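Local coordinates for protein extracellular ligand-binding receptor (Verminephrobacter eiseniae, PDB 4M88) that probably binds an amino acid outside the cytoplasmic membrane as the solute-binding component of an ABC transporter, at residues 72-77 with 296-301; 86-91 with 116-121. One frame throughout, in Å; residues are numbered along the deposited sequence.

Both contacts pack helices onto one five-stranded parallel sheet, in the lobe of this periplasmic-binding-protein fold that contains the N-terminus. Interaction 1 sets the central strand 74-76 against helix 286-303, which returns to this sheet from far along the chain: residues 72-77 and 296-301 are 219 residues apart at their closest ends. Interaction 2 is local by comparison: helix 81-89, which follows strand 74-76 directly, meets strand 118-119, at one edge of the sheet, and segments 86-91 and 116-121 lie 25 residues apart at their closest ends. In sequence the second pair falls wholly between the partners of the first. Their centres lie about 15 Å apart, and Thr297 touches Val121, so the late helix is packed into the same lobe as the early strands.

Interaction 1 of 2, residues 72-77 with 296-301; sequences PLALIS and RTVGEA
With chi1 of Ile76 at -52°, CG1 lies anti to the carbonyl carbon, and a second turn at chi2 (-60°) brings CD1 up to Val298. The valine answers with the branch that is likewise anti to its carbonyl carbon, CG2, while CG1 sits anti to the backbone N (chi1 171°). Within 296-301, Val298 CG2 is the atom that meets both strand residues: it is 3.6 Å from Ile76 CD1 and 4.1 Å from Ala74 CB. Ala74 and Ile76 are alternate residues of strand 74-76. The short alanine leaves room for the helix where the backbones are nearest, Ala74 CA being 7.8 Å from Val298 CA, and the longer isoleucine spans a wider gap. This is helix-on-sheet packing on the central strand of a parallel sheet, Ala74 being bonded through its backbone to Gly8 and Leu75 to Val99 and Val101. Leu315 of helix 312-321 also covers Ala74, and Ile28 of helix 18-37 touches Ile76. On the helix, Arg296 NE donates to the anti lone pair of Glu300 OE2 at 3.0 Å, and both residues are partly exposed. The polar pairing therefore stays outside the buried interface, where three aliphatic residues meet by methyl contact alone, held by the hydrophobic effect and dispersion.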
loop_
_atom_site.group_PDB
_atom_site.type_symbol
_atom_site.label_atom_id
_atom_site.label_comp_id
_atom_site.label_asym_id
_atom_site.label_seq_id
_atom_site.Cartn_x
_atom_site.Cartn_y
_atom_site.Cartn_z
ATOM N N PRO A 72 4.791 -17.557 14.285
ATOM C CA PRO A 72 5.390 -16.258 13.954
ATOM C C PRO A 72 4.979 -15.209 14.988
ATOM O O PRO A 72 3.894 -15.325 15.574
ATOM C CB PRO A 72 4.754 -15.917 12.603
ATOM C CG PRO A 72 3.389 -16.576 12.666
ATOM C CD PRO A 72 3.602 -17.849 13.455
ATOM N N LEU A 73 5.833 -14.215 15.225
ATOM C CA LEU A 73 5.459 -13.083 16.077
ATOM C C LEU A 73 4.519 -12.181 15.305
ATOM O O LEU A 73 3.606 -11.569 15.878
ATOM C CB LEU A 73 6.690 -12.264 16.475
ATOM C CG LEU A 73 7.438 -12.703 17.731
ATOM C CD1 LEU A 73 8.093 -14.043 17.520
ATOM C CD2 LEU A 73 8.473 -11.666 18.122
ATOM N N ALA A 74 4.762 -12.093 14.001
ATOM C CA ALA A 74 4.010 -11.170 13.158
ATOM C C ALA A 74 3.891 -11.702 11.752
ATOM O O ALA A 74 4.787 -12.401 11.260
ATOM C CB ALA A 74 4.687 -9.789 13.127
ATOM N N LEU A 75 2.764 -11.373 11.120
ATOM C CA LEU A 75 2.599 -11.527 9.686
ATOM C C LEU A 75 2.792 -10.142 9.100
ATOM O O LEU A 75 2.219 -9.170 9.593
ATOM C CB LEU A 75 1.199 -12.054 9.360
ATOM C CG LEU A 75 0.943 -13.471 9.866
ATOM C CD1 LEU A 75 -0.498 -13.894 9.591
ATOM C CD2 LEU A 75 1.914 -14.474 9.227
ATOM N N ILE A 76 3.618 -10.049 8.065
ATOM C CA ILE A 76 4.015 -8.746 7.553
ATOM C C ILE A 76 3.296 -8.434 6.260
ATOM O O ILE A 76 3.397 -9.195 5.298
ATOM C CB ILE A 76 5.528 -8.659 7.282
ATOM C CG1 ILE A 76 6.331 -9.103 8.503
ATOM C CG2 ILE A 76 5.907 -7.221 6.851
ATOM C CD1 ILE A 76 6.065 -8.262 9.727
ATOM N N SER A 77 2.557 -7.325 6.264
ATOM C CA SER A 77 1.959 -6.736 5.057
ATOM C C SER A 77 1.251 -7.727 4.112
ATOM O O SER A 77 1.659 -7.885 2.959
ATOM C CB SER A 77 3.013 -5.922 4.292
ATOM O OG SER A 77 2.393 -5.021 3.393
ATOM N N ARG A 296 10.637 -3.207 9.292
ATOM C CA ARG A 296 11.414 -2.401 10.218
ATOM C C ARG A 296 10.598 -1.928 11.428
ATOM O O ARG A 296 11.130 -1.761 12.521
ATOM C CB ARG A 296 12.047 -1.206 9.511
ATOM C CG ARG A 296 12.953 -0.413 10.429
ATOM C CD ARG A 296 13.931 0.448 9.655
ATOM N NE ARG A 296 14.673 1.313 10.560
ATOM C CZ ARG A 296 15.520 2.251 10.158
ATOM N NH1 ARG A 296 15.733 2.429 8.857
ATOM N NH2 ARG A 296 16.142 3.009 11.057
ATOM N N THR A 297 9.301 -1.718 11.231
ATOM C CA THR A 297 8.408 -1.377 12.344
ATOM C C THR A 297 8.433 -2.472 13.405
ATOM O O THR A 297 8.532 -2.187 14.605
ATOM C CB THR A 297 6.982 -1.211 11.829
ATOM O OG1 THR A 297 6.952 -0.067 10.977
ATOM C CG2 THR A 297 6.000 -1.014 12.974
ATOM N N VAL A 298 8.359 -3.720 12.961
ATOM C CA VAL A 298 8.464 -4.839 13.884
ATOM C C VAL A 298 9.817 -4.838 14.586
ATOM O O VAL A 298 9.888 -5.004 15.802
ATOM C CB VAL A 298 8.241 -6.178 13.181
ATOM C CG1 VAL A 298 8.574 -7.317 14.122
ATOM C CG2 VAL A 298 6.797 -6.288 12.701
ATOM N N GLY A 299 10.881 -4.630 13.816
ATOM C CA GLY A 299 12.228 -4.578 14.364
ATOM C C GLY A 299 12.393 -3.479 15.393
ATOM O O GLY A 299 12.943 -3.700 16.477
ATOM N N GLU A 300 11.925 -2.278 15.069
ATOM C CA GLU A 300 12.075 -1.169 16.008
ATOM C C GLU A 300 11.255 -1.380 17.281
ATOM O O GLU A 300 11.693 -1.017 18.372
ATOM C CB GLU A 300 11.745 0.180 15.356
ATOM C CG GLU A 300 12.627 0.544 14.148
ATOM C CD GLU A 300 14.100 0.766 14.488
ATOM O OE1 GLU A 300 14.445 0.913 15.684
ATOM O OE2 GLU A 300 14.922 0.808 13.540
ATOM N N ALA A 301 10.074 -1.978 17.158
ATOM C CA ALA A 301 9.291 -2.281 18.352
ATOM C C ALA A 301 10.017 -3.306 19.220
ATOM O O ALA A 301 10.071 -3.166 20.436
ATOM C CB ALA A 301 7.903 -2.800 17.973
#

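Interaction 2 of 2, residues 86-91 with 116-121; sequences RMLDDK and PKFFHV
A Met-aromatic contact joins helix 81-89 to strand 118-119, an edge strand of the parallel sheet: selenomethionine Met87 lays its terminal methyl over a face of the Phe118 ring. Here the packing is close. Met87 CE stands 3.8 Å from the centroid of the Phe118 ring, only 12° off the ring normal, which makes it a CH-pi contact; the selenium lies farther back above the same face, with Met87 SE 5.4 Å from that centroid. Met87 runs extended from the backbone and bends at chi3 (74°), turning CE onto the ring. A long, flexible, unbranched chain suits such a reach, and a flat aromatic suits a strand residue held between two partners, for His120 CE1 sits 3.4 Å above the opposite face of the Phe118 ring, offset toward the rim. Replacing Phe118 with an alanine would probably leave the Met87 methyl without its aromatic surface and open a gap between helix and strand. Val100 and Phe60 help enclose Met87. The other side is looser: partly exposed Leu88 only brushes the ring obliquely, and beyond it the helix ends in a Schellman motif with Lys91 exposed. Away from strand 118-119, Arg86 forms a salt bridge with Asp90, Arg86 NE lying 2.6 Å from Asp90 OD2, above the carboxylate plane.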
loop_
_atom_site.group_PDB
_atom_site.type_symbol
_atom_site.label_atom_id
_atom_site.label_comp_id
_atom_site.label_asym_id
_atom_site.label_seq_id
_atom_site.Cartn_x
_atom_site.Cartn_y
_atom_site.Cartn_z
ATOM N N ARG A 86 -11.240 -11.833 3.910
ATOM C CA ARG A 86 -11.437 -13.179 4.440
ATOM C C ARG A 86 -10.858 -13.283 5.855
ATOM O O ARG A 86 -11.467 -13.887 6.738
ATOM C CB ARG A 86 -10.786 -14.211 3.518
ATOM C CG ARG A 86 -11.007 -15.659 3.942
ATOM C CD ARG A 86 -12.484 -16.032 3.895
ATOM N NE ARG A 86 -12.678 -17.463 4.114
ATOM C CZ ARG A 86 -12.757 -18.363 3.138
ATOM N NH1 ARG A 86 -12.679 -17.986 1.866
ATOM N NH2 ARG A 86 -12.925 -19.643 3.431
HETATM N N MSE A 87 -9.688 -12.683 6.064
HETATM C CA MSE A 87 -9.046 -12.705 7.376
HETATM C C MSE A 87 -9.981 -12.079 8.406
HETATM O O MSE A 87 -10.123 -12.582 9.520
HETATM C CB MSE A 87 -7.722 -11.934 7.350
HETATM C CG MSE A 87 -6.943 -11.939 8.670
HETATM SE SE MSE A 87 -5.330 -10.814 8.557
HETATM C CE MSE A 87 -6.162 -9.050 8.632
ATOM N N LEU A 88 -10.641 -10.996 8.017
ATOM C CA LEU A 88 -11.519 -10.286 8.946
ATOM C C LEU A 88 -12.881 -10.975 9.096
ATOM O O LEU A 88 -13.415 -11.079 10.208
ATOM C CB LEU A 88 -11.678 -8.818 8.519
ATOM C CG LEU A 88 -10.399 -7.971 8.487
ATOM C CD1 LEU A 88 -10.633 -6.658 7.760
ATOM C CD2 LEU A 88 -9.876 -7.698 9.896
ATOM N N ASP A 89 -13.445 -11.449 7.986
ATOM C CA ASP A 89 -14.756 -12.116 8.033
ATOM C C ASP A 89 -14.729 -13.444 8.786
ATOM O O ASP A 89 -15.693 -13.805 9.466
ATOM C CB ASP A 89 -15.313 -12.329 6.619
ATOM C CG ASP A 89 -15.645 -11.018 5.907
ATOM O OD1 ASP A 89 -15.762 -9.966 6.573
ATOM O OD2 ASP A 89 -15.801 -11.050 4.668
ATOM N N ASP A 90 -13.635 -14.187 8.649
ATOM C CA ASP A 90 -13.511 -15.483 9.316
ATOM C C ASP A 90 -13.045 -15.322 10.760
ATOM O O ASP A 90 -12.899 -16.314 11.483
ATOM C CB ASP A 90 -12.534 -16.385 8.556
ATOM C CG ASP A 90 -13.173 -17.057 7.352
ATOM O OD1 ASP A 90 -14.369 -16.792 7.082
ATOM O OD2 ASP A 90 -12.474 -17.847 6.677
ATOM N N LYS A 91 -12.814 -14.071 11.163
ATOM C CA LYS A 91 -12.348 -13.720 12.515
ATOM C C LYS A 91 -11.109 -14.519 12.921
ATOM O O LYS A 91 -10.974 -14.936 14.066
ATOM C CB LYS A 91 -13.477 -13.890 13.536
ATOM C CG LYS A 91 -14.819 -13.371 13.027
ATOM C CD LYS A 91 -15.411 -12.317 13.943
ATOM C CE LYS A 91 -15.864 -12.924 15.258
ATOM N NZ LYS A 91 -16.029 -11.897 16.333
ATOM N N PRO A 116 -8.136 -5.257 16.367
ATOM C CA PRO A 116 -7.115 -4.717 17.275
ATOM C C PRO A 116 -5.742 -5.373 17.145
ATOM O O PRO A 116 -4.771 -4.821 17.678
ATOM C CB PRO A 116 -7.721 -4.933 18.675
ATOM C CG PRO A 116 -8.850 -5.915 18.480
ATOM C CD PRO A 116 -9.346 -5.695 17.087
ATOM N N LYS A 117 -5.635 -6.504 16.447
ATOM C CA LYS A 117 -4.323 -7.105 16.210
ATOM C C LYS A 117 -3.734 -6.727 14.840
ATOM O O LYS A 117 -2.660 -7.191 14.463
ATOM C CB LYS A 117 -4.402 -8.634 16.345
ATOM C CG LYS A 117 -4.736 -9.112 17.757
ATOM C CD LYS A 117 -4.791 -10.635 17.802
ATOM C CE LYS A 117 -5.292 -11.125 19.146
ATOM N NZ LYS A 117 -5.390 -12.607 19.145
ATOM N N PHE A 118 -4.444 -5.873 14.109
ATOM C CA PHE A 118 -4.114 -5.530 12.725
ATOM C C PHE A 118 -3.663 -4.063 12.726
ATOM O O PHE A 118 -4.464 -3.160 13.014
ATOM C CB PHE A 118 -5.379 -5.747 11.884
ATOM C CG PHE A 118 -5.194 -5.593 10.396
ATOM C CD1 PHE A 118 -3.936 -5.622 9.811
ATOM C CD2 PHE A 118 -6.313 -5.409 9.582
ATOM C CE1 PHE A 118 -3.784 -5.481 8.419
ATOM C CE2 PHE A 118 -6.183 -5.254 8.202
ATOM C CZ PHE A 118 -4.907 -5.292 7.614
ATOM N N PHE A 119 -2.370 -3.836 12.479
ATOM C CA PHE A 119 -1.771 -2.491 12.567
ATOM C C PHE A 119 -1.457 -1.988 11.175
ATOM O O PHE A 119 -1.104 -2.778 10.308
ATOM C CB PHE A 119 -0.473 -2.528 13.389
ATOM C CG PHE A 119 -0.692 -2.770 14.854
ATOM C CD1 PHE A 119 -0.703 -1.711 15.748
ATOM C CD2 PHE A 119 -0.908 -4.056 15.334
ATOM C CE1 PHE A 119 -0.910 -1.921 17.104
ATOM C CE2 PHE A 119 -1.119 -4.287 16.700
ATOM C CZ PHE A 119 -1.120 -3.212 17.581
ATOM N N HIS A 120 -1.591 -0.679 10.946
ATOM C CA HIS A 120 -1.412 -0.154 9.590
ATOM C C HIS A 120 -0.251 0.817 9.539
ATOM O O HIS A 120 -0.194 1.755 10.322
ATOM C CB HIS A 120 -2.696 0.536 9.124
ATOM C CG HIS A 120 -3.896 -0.346 9.228
ATOM N ND1 HIS A 120 -4.223 -1.271 8.258
ATOM C CD2 HIS A 120 -4.806 -0.499 10.219
ATOM C CE1 HIS A 120 -5.302 -1.936 8.637
ATOM N NE2 HIS A 120 -5.672 -1.491 9.826
ATOM N N VAL A 121 0.680 0.573 8.623
ATOM C CA VAL A 121 1.858 1.418 8.482
ATOM C C VAL A 121 1.610 2.497 7.417
ATOM O O VAL A 121 2.094 3.614 7.539
ATOM C CB VAL A 121 3.104 0.569 8.148
ATOM C CG1 VAL A 121 4.311 1.445 7.910
ATOM C CG2 VAL A 121 3.390 -0.399 9.302
#